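Local structure of alpha-L-rhamnosidase (Aspergillus terreus, 6GSZ) at residues P369-K374 and R464-G469; A586-P591 and S750-Q755; P725-Q730 and E740-M745. The protein probably hydrolyses terminal non-reducing alpha-L-rhamnose residues of alpha-L-rhamnosides. All blocks are in the same frame, centred on the assembly; numbering follows the deposited sequence.

Contact 1: P369-K374 and R464-G469; sequences PLRQAK and RDERLG. With BGC (beta-D-glucopyranose), chain B.
R371 grips D465 side-on, giving NE and NH2 of its guanidinium to the single oxygen OD1. The R371 NE to D465 OD1 bond is 2.8 Å long and reaches the syn lone pair of the acceptor, while NH2 comes to the same oxygen from above the carboxylate plane. R371 NH2 is also 3.0 Å from E466 OE1, in a second salt bridge, and R464 NE meets that oxygen from the opposite face of the carboxylate, again at 3.0 Å. A water accepts from R371 NH1, 2.9 Å away, and in turn donates to E466 OE1. Two arginines thus sit close together because they share one acidic oxygen, with R464 CD 3.5 Å above the plane of the R371 guanidinium. A bend at chi3 (-57°) turns the R371 group over R464. Arginine suits this place, since its flat group carries several N-H donors in one plane and can serve two acids at once. On the inner side A373 CB, a small methyl, lies 3.6 Å from D465 N, close against the backbone. The contact joins a loop of the concanavalin-like domain to one of the six-hairpin glycosidase domain, beside the glucose pocket: R464 NH2 is 3.1 Å from O1 of the bound glucose, near the guanidinium plane. Outside the two segments, R464 also pairs with E740, and E466 OE2 accepts from W470 NE1. Toward solvent the packing thins. Q372 gives D465 OD2 a weak backbone bond, but its amide end leads away from the contact, as suits a long polar residue at the surface.

Contact 2: A586-P591 and S750-Q755; sequences APADDP and SINPGQ. With MAN (alpha-D-mannopyranose), chain F.
A588, within the type I turn that runs from P587 to D590, sets its methyl against the Asx turn of N752. A588 CB lies 3.3 Å from N752 OD1 and 4.2 Å from P753 CG, an approach made by a single small group and therefore modest in area. Alanine is apt here because its short side chain allows the turn to come close, A588 CA standing 4.8 Å from G754 CA. Glycine suits the facing position, since a CB on G754 would sit tightly against A588 O. The second shell fixes the amide that the methyl touches. N752 has CG anti to its backbone N (chi1 -169°), which brings OD1 round to accept from G754 N at 2.8 Å, in the carbonyl plane and on a lone pair, with an N-H...O angle of 161°. Its ND2 is held by D743 O, so both ends of the amide are satisfied and its rotation is set. On the other segment, the D590 N to P587 O bond closes the turn, while A588 O accepts from R741 NH2. D589, on the solvent-exposed side, brings its carboxylate round toward G754, as an acid readily does where water is at hand; OD1 accepts hydrogen bonds from two waters, one of which accepts from Q755 N while the other donates weakly to P753 O. Farther out, both loops of the glycosidase domain border a glycan attached to the protein. Sugars of it touch D589, P753 and S750, and the mannose hydroxyl O4 donates to A586 O across 2.8 Å.

Contact 3: P725-Q730 and E740-M745; sequences PSWLYQ and ERWDSM
W742 gives up more surface than any other residue here: P725 packs at the root of its side chain and W727 meets the far edge of its ring. Its CG stands anti to the carbonyl carbon (chi1 -63°), which sends the six-membered ring toward the start of helix 727-732. There the rim of W742 points at the face of W727 in a T-shaped pair: the planes are at 84°, the centroid of the six-membered ring of W742 is 4.9 Å from that of the five-membered ring of W727, and W742 CH2 comes within 3.5 Å of W727 NE1. Closer to the backbone, W742 CB meets P725 CB at 3.6 Å, a rigid ring carbon after a cis peptide bond. W742 NE1 bonds to T694 O and W727 NE1 to V764 O, so both buried indole N-H groups have acceptors. Y729 and Q730, consecutive on the helix, supply the polar part. Y729 OH donates to M745 O at 2.7 Å from above the carbonyl plane, with M745 O at the edge of the tyrosine ring. Q730 NE2 gives W742 O a nearly straight bond of 3.1 Å at 174°, also from above the carbonyl plane, and W739 N donates to its OE1; an amide suits a buried place needing both donor and acceptor. A water joins W742 O to S726 N. S726, whose OG accepts from Y729 N and is also hydrogen-bonded to E723 O, is the N-cap of helix 727-732, a helix start packed on a following loop within the six-hairpin, alpha/alpha-barrel glycosidase domain.

In the fold
Contacts 1 and 3 are largely buried, whereas contact 2 is partly exposed and borders a glycan. Contact 1 alone joins two domains, and does so with charge; contact 3 relies on aromatic rings and uncharged side-chain donors, and contact 2 on a methyl, an amide and waters. Contact 3 is nested within the chain loop closed by contact 2, and their neighbouring segments meet where S744 O lies 2.9 Å from N752 N, a probable hydrogen bond. Contact 2 also packs against contact 1, with R371 CD 3.6 Å from Q755 O. Contacts 1 and 3 both supply residues to the glucose pocket: R464 and E466 from one, E740 from the other.

Contact 1: P369-K374 and R464-G469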
loop_
_atom_site.group_PDB
_atom_site.type_symbol
_atom_site.label_atom_id
_atom_site.label_comp_id
_atom_site.label_asym_id
_atom_site.label_seq_id
_atom_site.Cartn_x
_atom_site.Cartn_y
_atom_site.Cartn_z
ATOM N N PRO A 369 -9.627 -15.588 -16.566
ATOM C CA PRO A 369 -8.383 -14.868 -16.267
ATOM C C PRO A 369 -7.847 -14.976 -14.830
ATOM O O PRO A 369 -6.776 -14.503 -14.527
ATOM C CB PRO A 369 -8.725 -13.422 -16.600
ATOM C CG PRO A 369 -10.213 -13.306 -16.548
ATOM C CD PRO A 369 -10.768 -14.687 -16.823
ATOM N N LEU A 370 -8.579 -15.675 -13.970
ATOM C CA LEU A 370 -8.137 -15.970 -12.601
ATOM C C LEU A 370 -7.083 -17.071 -12.607
ATOM O O LEU A 370 -6.402 -17.264 -11.601
ATOM C CB LEU A 370 -9.327 -16.365 -11.725
ATOM C CG LEU A 370 -10.401 -15.293 -11.548
ATOM C CD1 LEU A 370 -11.532 -15.830 -10.683
ATOM C CD2 LEU A 370 -9.838 -14.001 -10.978
ATOM N N ARG A 371 -6.986 -17.808 -13.723
ATOM C CA ARG A 371 -5.995 -18.894 -13.834
ATOM C C ARG A 371 -6.251 -19.911 -12.711
ATOM O O ARG A 371 -7.382 -20.318 -12.560
ATOM C CB ARG A 371 -4.563 -18.348 -13.874
ATOM C CG ARG A 371 -4.289 -17.363 -15.011
ATOM C CD ARG A 371 -2.823 -17.026 -15.174
ATOM N NE ARG A 371 -2.240 -16.488 -13.961
ATOM C CZ ARG A 371 -1.344 -15.516 -13.905
ATOM N NH1 ARG A 371 -0.917 -14.926 -15.028
ATOM N NH2 ARG A 371 -0.887 -15.150 -12.723
ATOM N N GLN A 372 -5.206 -20.304 -11.965
ATOM C CA GLN A 372 -5.355 -21.353 -10.910
ATOM C C GLN A 372 -5.683 -20.677 -9.563
ATOM O O GLN A 372 -4.965 -20.903 -8.572
ATOM C CB GLN A 372 -4.097 -22.220 -10.833
ATOM C CG GLN A 372 -3.908 -23.078 -12.074
ATOM C CD GLN A 372 -2.860 -24.147 -11.892
ATOM O OE1 GLN A 372 -1.871 -24.176 -12.611
ATOM N NE2 GLN A 372 -3.077 -25.013 -10.915
ATOM N N ALA A 373 -6.736 -19.856 -9.544
ATOM C CA ALA A 373 -7.330 -19.271 -8.341
ATOM C C ALA A 373 -8.849 -19.418 -8.462
ATOM O O ALA A 373 -9.460 -18.718 -9.287
ATOM C CB ALA A 373 -6.936 -17.814 -8.229
ATOM N N LYS A 374 -9.448 -20.312 -7.671
ATOM C CA LYS A 374 -10.890 -20.542 -7.835
ATOM C C LYS A 374 -11.736 -19.355 -7.368
ATOM O O LYS A 374 -12.848 -19.196 -7.847
ATOM C CB LYS A 374 -11.335 -21.815 -7.132
ATOM C CG LYS A 374 -10.720 -23.079 -7.709
ATOM C CD LYS A 374 -11.209 -24.337 -7.028
ATOM C CE LYS A 374 -10.395 -25.542 -7.449
ATOM N NZ LYS A 374 -10.738 -26.721 -6.619
ATOM N N ARG A 464 -6.188 -12.952 -9.151
ATOM C CA ARG A 464 -5.723 -14.193 -9.722
ATOM C C ARG A 464 -4.708 -14.859 -8.782
ATOM O O ARG A 464 -4.541 -14.480 -7.631
ATOM C CB ARG A 464 -5.185 -13.981 -11.144
ATOM C CG ARG A 464 -3.880 -13.198 -11.239
ATOM C CD ARG A 464 -3.547 -12.890 -12.682
ATOM N NE ARG A 464 -2.312 -12.146 -12.819
ATOM C CZ ARG A 464 -2.078 -11.202 -13.729
ATOM N NH1 ARG A 464 -2.956 -11.018 -14.701
ATOM N NH2 ARG A 464 -0.971 -10.462 -13.628
ATOM N N ASP A 465 -4.076 -15.911 -9.307
ATOM C CA ASP A 465 -3.079 -16.709 -8.595
ATOM C C ASP A 465 -1.720 -16.024 -8.614
ATOM O O ASP A 465 -0.775 -16.553 -9.089
ATOM C CB ASP A 465 -3.013 -18.120 -9.174
ATOM C CG ASP A 465 -2.720 -18.192 -10.662
ATOM O OD1 ASP A 465 -2.735 -17.120 -11.325
ATOM O OD2 ASP A 465 -2.477 -19.281 -11.150
ATOM N N GLU A 466 -1.697 -14.807 -8.102
ATOM C CA GLU A 466 -0.462 -13.996 -8.076
ATOM C C GLU A 466 -0.495 -13.186 -6.782
ATOM O O GLU A 466 -0.232 -13.715 -5.748
ATOM C CB GLU A 466 -0.331 -13.224 -9.400
ATOM C CG GLU A 466 1.050 -12.640 -9.646
ATOM C CD GLU A 466 1.382 -12.398 -11.101
ATOM O OE1 GLU A 466 0.493 -12.566 -11.943
ATOM O OE2 GLU A 466 2.530 -12.055 -11.388
ATOM N N ARG A 467 -0.756 -11.871 -6.863
ATOM C CA ARG A 467 -0.885 -11.018 -5.656
ATOM C C ARG A 467 0.470 -10.978 -4.955
ATOM O O ARG A 467 0.558 -11.138 -3.750
ATOM C CB ARG A 467 -2.054 -11.440 -4.750
ATOM C CG ARG A 467 -3.278 -12.025 -5.445
ATOM C CD ARG A 467 -4.353 -12.393 -4.468
ATOM N NE ARG A 467 -5.350 -13.221 -5.090
ATOM C CZ ARG A 467 -6.439 -13.637 -4.457
ATOM N NH1 ARG A 467 -6.674 -13.244 -3.226
ATOM N NH2 ARG A 467 -7.308 -14.448 -5.052
ATOM N N LEU A 468 1.531 -10.700 -5.736
ATOM C CA LEU A 468 2.888 -10.704 -5.218
ATOM C C LEU A 468 3.412 -9.264 -5.170
ATOM O O LEU A 468 2.891 -8.351 -5.882
ATOM C CB LEU A 468 3.790 -11.528 -6.146
ATOM C CG LEU A 468 3.294 -12.944 -6.437
ATOM C CD1 LEU A 468 4.196 -13.634 -7.439
ATOM C CD2 LEU A 468 3.156 -13.784 -5.151
ATOM N N GLY A 469 4.452 -9.087 -4.358
ATOM C CA GLY A 469 5.022 -7.735 -4.191
ATOM C C GLY A 469 5.950 -7.323 -5.324
ATOM O O GLY A 469 7.163 -7.219 -5.135
HETATM C C2 BGC B . 3.409 -7.500 -12.755
HETATM C C3 BGC B . 4.623 -7.196 -13.587
HETATM C C4 BGC B . 5.479 -8.366 -14.018
HETATM C C5 BGC B . 4.540 -9.323 -14.573
HETATM C C6 BGC B . 5.398 -10.477 -15.055
HETATM C C1 BGC B . 2.628 -8.641 -13.385
HETATM O O1 BGC B . 1.427 -8.816 -12.660
HETATM O O2 BGC B . 2.442 -6.487 -12.908
HETATM O O3 BGC B . 5.461 -6.517 -12.814
HETATM O O4 BGC B . 6.562 -8.093 -14.937
HETATM O O5 BGC B . 3.470 -9.758 -13.673
HETATM O O6 BGC B . 4.528 -11.529 -15.486
HETATM O O HOH W 1 -4.509 -13.546 -15.793
HETATM O O HOH W 2 1.365 -13.208 -14.481
#

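Contact 2: A586-P591 and S750-Q755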
loop_
_atom_site.group_PDB
_atom_site.type_symbol
_atom_site.label_atom_id
_atom_site.label_comp_id
_atom_site.label_asym_id
_atom_site.label_seq_id
_atom_site.Cartn_x
_atom_site.Cartn_y
_atom_site.Cartn_z
ATOM N N ALA A 586 2.933 -4.576 -27.996
ATOM C CA ALA A 586 3.468 -5.920 -27.748
ATOM C C ALA A 586 2.367 -6.956 -27.998
ATOM O O ALA A 586 1.189 -6.712 -27.695
ATOM C CB ALA A 586 4.007 -6.034 -26.349
ATOM N N PRO A 587 2.712 -8.144 -28.538
ATOM C CA PRO A 587 1.730 -9.215 -28.702
ATOM C C PRO A 587 1.151 -9.623 -27.341
ATOM O O PRO A 587 1.889 -9.591 -26.347
ATOM C CB PRO A 587 2.532 -10.378 -29.310
ATOM C CG PRO A 587 3.775 -9.759 -29.868
ATOM C CD PRO A 587 4.060 -8.575 -28.959
ATOM N N ALA A 588 -0.137 -10.010 -27.299
ATOM C CA ALA A 588 -0.779 -10.401 -25.998
ATOM C C ALA A 588 -0.003 -11.519 -25.273
ATOM O O ALA A 588 0.107 -11.477 -24.023
ATOM C CB ALA A 588 -2.215 -10.788 -26.221
ATOM N N ASP A 589 0.594 -12.466 -26.023
ATOM C CA ASP A 589 1.304 -13.587 -25.421
ATOM C C ASP A 589 2.737 -13.256 -24.991
ATOM O O ASP A 589 3.343 -14.051 -24.253
ATOM C CB ASP A 589 1.441 -14.763 -26.383
ATOM C CG ASP A 589 0.133 -15.389 -26.726
ATOM O OD1 ASP A 589 -0.831 -15.220 -25.900
ATOM O OD2 ASP A 589 0.093 -16.024 -27.820
ATOM N N ASP A 590 3.269 -12.083 -25.383
ATOM C CA ASP A 590 4.693 -11.755 -25.137
ATOM C C ASP A 590 4.768 -10.291 -24.738
ATOM O O ASP A 590 5.217 -9.429 -25.513
ATOM C CB ASP A 590 5.511 -12.045 -26.401
ATOM C CG ASP A 590 7.030 -12.117 -26.234
ATOM O OD1 ASP A 590 7.540 -12.020 -25.067
ATOM O OD2 ASP A 590 7.704 -12.240 -27.290
ATOM N N PRO A 591 4.306 -9.952 -23.517
ATOM C CA PRO A 591 4.245 -8.561 -23.086
ATOM C C PRO A 591 5.585 -7.828 -23.048
ATOM O O PRO A 591 5.551 -6.592 -23.028
ATOM C CB PRO A 591 3.609 -8.611 -21.696
ATOM C CG PRO A 591 2.885 -9.941 -21.679
ATOM C CD PRO A 591 3.727 -10.871 -22.519
ATOM N N SER A 750 -15.088 -8.518 -25.180
ATOM C CA SER A 750 -14.275 -9.728 -24.984
ATOM C C SER A 750 -13.024 -9.407 -24.165
ATOM O O SER A 750 -12.467 -8.314 -24.293
ATOM C CB SER A 750 -13.866 -10.322 -26.301
ATOM O OG SER A 750 -14.994 -10.888 -26.935
ATOM N N ILE A 751 -12.597 -10.374 -23.337
ATOM C CA ILE A 751 -11.386 -10.235 -22.555
ATOM C C ILE A 751 -10.186 -10.466 -23.474
ATOM O O ILE A 751 -10.232 -11.266 -24.384
ATOM C CB ILE A 751 -11.404 -11.168 -21.317
ATOM C CG1 ILE A 751 -12.593 -10.854 -20.410
ATOM C CG2 ILE A 751 -10.088 -11.118 -20.541
ATOM C CD1 ILE A 751 -12.740 -11.840 -19.235
ATOM N N ASN A 752 -9.106 -9.704 -23.234
ATOM C CA ASN A 752 -7.863 -9.891 -23.938
ATOM C C ASN A 752 -7.505 -11.379 -23.940
ATOM O O ASN A 752 -7.611 -12.031 -22.903
ATOM C CB ASN A 752 -6.760 -9.084 -23.274
ATOM C CG ASN A 752 -5.499 -9.026 -24.098
ATOM O OD1 ASN A 752 -4.793 -10.019 -24.268
ATOM N ND2 ASN A 752 -5.199 -7.828 -24.593
ATOM N N PRO A 753 -7.051 -11.960 -25.079
ATOM C CA PRO A 753 -6.749 -13.389 -25.114
ATOM C C PRO A 753 -5.509 -13.788 -24.312
ATOM O O PRO A 753 -5.300 -14.958 -24.036
ATOM C CB PRO A 753 -6.554 -13.664 -26.613
ATOM C CG PRO A 753 -6.035 -12.334 -27.162
ATOM C CD PRO A 753 -6.850 -11.295 -26.391
ATOM N N GLY A 754 -4.713 -12.807 -23.902
ATOM C CA GLY A 754 -3.546 -13.119 -23.130
ATOM C C GLY A 754 -3.911 -13.826 -21.835
ATOM O O GLY A 754 -4.833 -13.438 -21.150
ATOM N N GLN A 755 -3.095 -14.825 -21.485
ATOM C CA GLN A 755 -3.325 -15.616 -20.302
ATOM C C GLN A 755 -3.154 -14.733 -19.059
ATOM O O GLN A 755 -3.774 -14.969 -18.001
ATOM C CB GLN A 755 -2.350 -16.804 -20.231
HETATM C C1 MAN F . -1.753 -5.054 -32.901
HETATM C C2 MAN F . -0.296 -5.226 -32.462
HETATM C C3 MAN F . -0.256 -6.154 -31.241
HETATM C C4 MAN F . -1.134 -5.588 -30.103
HETATM C C5 MAN F . -2.536 -5.330 -30.648
HETATM C C6 MAN F . -3.403 -4.633 -29.631
HETATM O O2 MAN F . 0.241 -3.941 -32.186
HETATM O O3 MAN F . 1.113 -6.439 -30.858
HETATM O O4 MAN F . -1.275 -6.544 -28.970
HETATM O O5 MAN F . -2.582 -4.537 -31.848
HETATM O O6 MAN F . -4.624 -4.395 -30.295
HETATM O O HOH W 3 -0.997 -15.455 -23.426
HETATM O O HOH W 4 -3.204 -15.757 -26.302
#

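Contact 3: P725-Q730 and E740-M745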
loop_
_atom_site.group_PDB
_atom_site.type_symbol
_atom_site.label_atom_id
_atom_site.label_comp_id
_atom_site.label_asym_id
_atom_site.label_seq_id
_atom_site.Cartn_x
_atom_site.Cartn_y
_atom_site.Cartn_z
ATOM N N PRO A 725 -5.654 2.431 -27.373
ATOM C CA PRO A 725 -5.316 2.450 -25.942
ATOM C C PRO A 725 -5.289 3.864 -25.339
ATOM O O PRO A 725 -4.723 4.802 -25.951
ATOM C CB PRO A 725 -3.898 1.852 -25.977
ATOM C CG PRO A 725 -3.283 2.382 -27.224
ATOM C CD PRO A 725 -4.437 2.403 -28.208
ATOM N N SER A 726 -5.837 4.013 -24.136
ATOM C CA SER A 726 -5.891 5.268 -23.408
ATOM C C SER A 726 -6.412 4.981 -21.998
ATOM O O SER A 726 -6.891 3.876 -21.712
ATOM C CB SER A 726 -6.800 6.284 -24.087
ATOM O OG SER A 726 -8.138 5.822 -24.055
ATOM N N TRP A 727 -6.329 5.950 -21.106
ATOM C CA TRP A 727 -6.910 5.793 -19.765
ATOM C C TRP A 727 -8.445 5.795 -19.774
ATOM O O TRP A 727 -9.081 4.943 -19.158
ATOM C CB TRP A 727 -6.395 6.869 -18.830
ATOM C CG TRP A 727 -4.937 6.771 -18.551
ATOM C CD1 TRP A 727 -4.348 6.034 -17.572
ATOM C CD2 TRP A 727 -3.870 7.478 -19.206
ATOM N NE1 TRP A 727 -2.989 6.171 -17.617
ATOM C CE2 TRP A 727 -2.667 7.079 -18.592
ATOM C CE3 TRP A 727 -3.815 8.380 -20.268
ATOM C CZ2 TRP A 727 -1.422 7.551 -19.003
ATOM C CZ3 TRP A 727 -2.585 8.842 -20.682
ATOM C CH2 TRP A 727 -1.410 8.438 -20.050
ATOM N N LEU A 728 -9.055 6.748 -20.484
ATOM C CA LEU A 728 -10.506 6.903 -20.398
ATOM C C LEU A 728 -11.230 5.830 -21.196
ATOM O O LEU A 728 -12.421 5.632 -20.958
ATOM C CB LEU A 728 -10.932 8.304 -20.861
ATOM C CG LEU A 728 -10.415 9.442 -20.012
ATOM C CD1 LEU A 728 -11.054 10.764 -20.435
ATOM C CD2 LEU A 728 -10.590 9.197 -18.530
ATOM N N TYR A 729 -10.533 5.127 -22.092
ATOM C CA TYR A 729 -11.158 3.944 -22.699
ATOM C C TYR A 729 -11.629 3.007 -21.590
ATOM O O TYR A 729 -12.713 2.456 -21.648
ATOM C CB TYR A 729 -10.182 3.233 -23.624
ATOM C CG TYR A 729 -10.599 1.847 -24.025
ATOM C CD1 TYR A 729 -11.606 1.671 -24.943
ATOM C CD2 TYR A 729 -9.991 0.725 -23.494
ATOM C CE1 TYR A 729 -12.003 0.401 -25.323
ATOM C CE2 TYR A 729 -10.365 -0.555 -23.854
ATOM C CZ TYR A 729 -11.384 -0.718 -24.780
ATOM O OH TYR A 729 -11.768 -1.977 -25.148
ATOM N N GLN A 730 -10.761 2.798 -20.596
ATOM C CA GLN A 730 -11.112 1.842 -19.539
ATOM C C GLN A 730 -12.330 2.356 -18.754
ATOM O O GLN A 730 -13.198 1.573 -18.387
ATOM C CB GLN A 730 -9.907 1.571 -18.620
ATOM C CG GLN A 730 -8.656 1.187 -19.380
ATOM C CD GLN A 730 -7.497 0.717 -18.533
ATOM O OE1 GLN A 730 -7.418 1.029 -17.343
ATOM N NE2 GLN A 730 -6.573 -0.028 -19.142
ATOM N N GLU A 740 -4.497 -3.912 -15.914
ATOM C CA GLU A 740 -3.120 -4.308 -16.187
ATOM C C GLU A 740 -2.686 -3.898 -17.592
ATOM O O GLU A 740 -1.594 -3.345 -17.764
ATOM C CB GLU A 740 -3.028 -5.814 -16.003
ATOM C CG GLU A 740 -1.680 -6.449 -16.274
ATOM C CD GLU A 740 -1.619 -7.942 -15.995
ATOM O OE1 GLU A 740 -2.654 -8.625 -16.197
ATOM O OE2 GLU A 740 -0.504 -8.395 -15.599
ATOM N N ARG A 741 -3.485 -4.293 -18.583
ATOM C CA ARG A 741 -3.248 -3.980 -19.956
ATOM C C ARG A 741 -4.113 -2.778 -20.359
ATOM O O ARG A 741 -5.241 -2.622 -19.899
ATOM C CB ARG A 741 -3.717 -5.124 -20.843
ATOM C CG ARG A 741 -3.033 -6.448 -20.556
ATOM C CD ARG A 741 -3.683 -7.576 -21.324
ATOM N NE ARG A 741 -2.911 -8.822 -21.274
ATOM C CZ ARG A 741 -1.823 -9.085 -22.008
ATOM N NH1 ARG A 741 -1.407 -8.240 -22.968
ATOM N NH2 ARG A 741 -1.153 -10.206 -21.780
ATOM N N TRP A 742 -3.601 -1.968 -21.283
ATOM C CA TRP A 742 -4.446 -0.900 -21.845
ATOM C C TRP A 742 -5.770 -1.520 -22.328
ATOM O O TRP A 742 -6.886 -0.970 -22.109
ATOM C CB TRP A 742 -3.708 -0.137 -22.960
ATOM C CG TRP A 742 -2.488 0.575 -22.456
ATOM C CD1 TRP A 742 -1.188 0.280 -22.686
ATOM C CD2 TRP A 742 -2.496 1.743 -21.637
ATOM N NE1 TRP A 742 -0.365 1.170 -22.037
ATOM C CE2 TRP A 742 -1.152 2.054 -21.356
ATOM C CE3 TRP A 742 -3.517 2.506 -21.048
ATOM C CZ2 TRP A 742 -0.798 3.172 -20.616
ATOM C CZ3 TRP A 742 -3.159 3.606 -20.306
ATOM C CH2 TRP A 742 -1.815 3.904 -20.067
ATOM N N ASP A 743 -5.653 -2.712 -22.916
ATOM C CA ASP A 743 -6.791 -3.414 -23.538
ATOM C C ASP A 743 -7.122 -4.708 -22.769
ATOM O O ASP A 743 -7.354 -5.738 -23.398
ATOM C CB ASP A 743 -6.495 -3.719 -25.028
ATOM C CG ASP A 743 -5.204 -4.494 -25.280
ATOM O OD1 ASP A 743 -4.421 -4.720 -24.306
ATOM O OD2 ASP A 743 -4.908 -4.769 -26.446
ATOM N N SER A 744 -7.199 -4.686 -21.429
ATOM C CA SER A 744 -7.563 -5.917 -20.715
ATOM C C SER A 744 -8.917 -6.399 -21.231
ATOM O O SER A 744 -9.157 -7.607 -21.287
ATOM C CB SER A 744 -7.590 -5.734 -19.221
ATOM O OG SER A 744 -6.281 -5.797 -18.650
ATOM N N MET A 745 -9.825 -5.461 -21.532
ATOM C CA MET A 745 -11.062 -5.781 -22.291
ATOM C C MET A 745 -10.981 -5.104 -23.666
ATOM O O MET A 745 -10.550 -3.940 -23.752
ATOM C CB MET A 745 -12.313 -5.269 -21.567
ATOM C CG MET A 745 -13.646 -5.636 -22.217
ATOM S SD MET A 745 -15.050 -5.268 -21.109
ATOM C CE MET A 745 -14.854 -6.603 -19.913
HETATM O O HOH W 5 -6.845 1.543 -22.986
#